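Local coordinates for protein endoribonuclease MazF3 (Mycobacterium tuberculosis, PDB 5UCT) that is a toxin endoribonuclease that cleaves mRNA and 23S rRNA, predominantly after the first two uridines of the sequence 5'-UUCCU-3', at residues Thr31-Thr36 with Ser58-Asp63. Sequence-based numbering, arbitrary orientation.
Sequences TVAPIT and SVVSCD
Ile35 and Thr36 pair with Val60 and Val59 where two antiparallel strands, 31-36 and 58-61, run edge to edge in the curled, SH3-like sheet of this MazF toxin. The short strand axes approach to 4.8 Å with their directions 151° apart. Ile35 and Val60 form a non-hydrogen-bonded pair, Thr36 and Val59 a hydrogen-bonded one. Ser61 N gives Pro34 O a nearly straight bond of 2.9 Å, while the two bonds joining the Thr36-Val59 pair are longer. Thr36 O accepts twice: Val59 N and, at 2.7 Å, Ser58 OG both come from one face of its carbonyl plane, the hydroxyl standing almost directly above it. That hydroxyl lies trans to the serine's own backbone N (chi1 -158°), turned toward strand 31-36, and thus supplements the backbone pairing at the strand end. On the face carrying Ile35 and Val60, Ile35 CG1 meets Val60 CG2 at 3.9 Å, the two side chains crossing at a slant. With chi1 at 172°, Val60 sends its other methyl, CG1, along the strand to Ala33 CB, 3.7 Å away, so its two methyls touch Ala33 and Ile35 separately. CD of the Pro34 ring comes up against the carbonyl oxygen of Ser61. The Ser61 hydroxyl bonds instead to Asn64, and Thr36 OG1 hydrogen-bonds a sulfate ion, probably from the crystallisation liquor. Strand 12-17 flanks 31-36 on its other edge, strand 45-48 pairs with 58-61 and packs Val48 against both Ile35 and Val60, and beyond Ser61 the chain turns so that Cys62 rests on helix 85-96.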
loop_
_atom_site.group_PDB
_atom_site.type_symbol
_atom_site.label_atom_id
_atom_site.label_comp_id
_atom_site.label_asym_id
_atom_site.label_seq_id
_atom_site.Cartn_x
_atom_site.Cartn_y
_atom_site.Cartn_z
ATOM N N THR A 31 1.598 -7.348 -2.257
ATOM C CA THR A 31 1.397 -6.249 -1.324
ATOM C C THR A 31 0.604 -6.755 -0.128
ATOM O O THR A 31 -0.449 -7.379 -0.291
ATOM C CB THR A 31 0.667 -5.084 -1.994
ATOM O OG1 THR A 31 1.408 -4.650 -3.139
ATOM C CG2 THR A 31 0.522 -3.919 -1.029
ATOM N N VAL A 32 1.120 -6.493 1.074
ATOM C CA VAL A 32 0.548 -7.018 2.305
ATOM C C VAL A 32 0.360 -5.885 3.306
ATOM O O VAL A 32 0.945 -4.807 3.179
ATOM C CB VAL A 32 1.422 -8.131 2.921
ATOM C CG1 VAL A 32 1.585 -9.285 1.943
ATOM C CG2 VAL A 32 2.778 -7.578 3.325
ATOM N N ALA A 33 -0.475 -6.147 4.310
ATOM C CA ALA A 33 -0.670 -5.242 5.436
ATOM C C ALA A 33 -0.326 -5.982 6.719
ATOM O O ALA A 33 -0.928 -7.032 7.000
ATOM C CB ALA A 33 -2.107 -4.717 5.488
ATOM N N PRO A 34 0.616 -5.497 7.522
ATOM C CA PRO A 34 1.037 -6.248 8.707
ATOM C C PRO A 34 -0.026 -6.224 9.794
ATOM O O PRO A 34 -0.883 -5.340 9.851
ATOM C CB PRO A 34 2.304 -5.516 9.156
ATOM C CG PRO A 34 2.101 -4.120 8.685
ATOM C CD PRO A 34 1.344 -4.225 7.386
ATOM N N ILE A 35 0.047 -7.223 10.668
ATOM C CA ILE A 35 -0.871 -7.372 11.790
ATOM C C ILE A 35 -0.046 -7.328 13.070
ATOM O O ILE A 35 0.770 -8.225 13.321
ATOM C CB ILE A 35 -1.679 -8.674 11.705
ATOM C CG1 ILE A 35 -2.501 -8.726 10.424
ATOM C CG2 ILE A 35 -2.603 -8.809 12.894
ATOM C CD1 ILE A 35 -3.360 -9.955 10.353
ATOM N N THR A 36 -0.258 -6.295 13.883
ATOM C CA THR A 36 0.456 -6.135 15.141
ATOM C C THR A 36 -0.531 -6.097 16.300
ATOM O O THR A 36 -1.658 -5.611 16.162
ATOM C CB THR A 36 1.322 -4.864 15.144
ATOM O OG1 THR A 36 2.013 -4.755 16.394
ATOM C CG2 THR A 36 0.466 -3.620 14.927
ATOM N N SER A 58 -5.690 -8.604 17.767
ATOM C CA SER A 58 -4.723 -7.852 16.979
ATOM C C SER A 58 -5.473 -6.953 16.001
ATOM O O SER A 58 -6.707 -6.918 15.982
ATOM C CB SER A 58 -3.760 -8.807 16.266
ATOM O OG SER A 58 -2.560 -8.146 15.924
ATOM N N VAL A 59 -4.718 -6.205 15.192
ATOM C CA VAL A 59 -5.303 -5.267 14.242
ATOM C C VAL A 59 -4.486 -5.271 12.958
ATOM O O VAL A 59 -3.269 -5.471 12.976
ATOM C CB VAL A 59 -5.396 -3.834 14.813
ATOM C CG1 VAL A 59 -6.450 -3.751 15.908
ATOM C CG2 VAL A 59 -4.036 -3.379 15.333
ATOM N N VAL A 60 -5.169 -5.048 11.839
ATOM C CA VAL A 60 -4.510 -4.873 10.548
ATOM C C VAL A 60 -4.100 -3.412 10.411
ATOM O O VAL A 60 -4.952 -2.517 10.403
ATOM C CB VAL A 60 -5.428 -5.298 9.393
ATOM C CG1 VAL A 60 -4.807 -4.930 8.053
ATOM C CG2 VAL A 60 -5.709 -6.791 9.460
ATOM N N SER A 61 -2.796 -3.166 10.306
ATOM C CA SER A 61 -2.250 -1.810 10.237
ATOM C C SER A 61 -2.138 -1.402 8.772
ATOM O O SER A 61 -1.170 -1.745 8.089
ATOM C CB SER A 61 -0.897 -1.742 10.938
ATOM O OG SER A 61 -0.256 -0.501 10.702
ATOM N N CYS A 62 -3.130 -0.653 8.288
ATOM C CA CYS A 62 -3.168 -0.239 6.891
ATOM C C CYS A 62 -2.267 0.952 6.592
ATOM O O CYS A 62 -2.145 1.333 5.424
ATOM C CB CYS A 62 -4.601 0.092 6.479
ATOM S SG CYS A 62 -5.649 -1.359 6.233
ATOM N N ASP A 63 -1.650 1.560 7.603
ATOM C CA ASP A 63 -0.695 2.631 7.356
ATOM C C ASP A 63 0.712 2.117 7.091
ATOM O O ASP A 63 1.594 2.920 6.766
ATOM C CB ASP A 63 -0.669 3.598 8.541
ATOM C CG ASP A 63 -1.674 4.717 8.398
ATOM O OD1 ASP A 63 -1.764 5.292 7.296
ATOM O OD2 ASP A 63 -2.375 5.016 9.387
#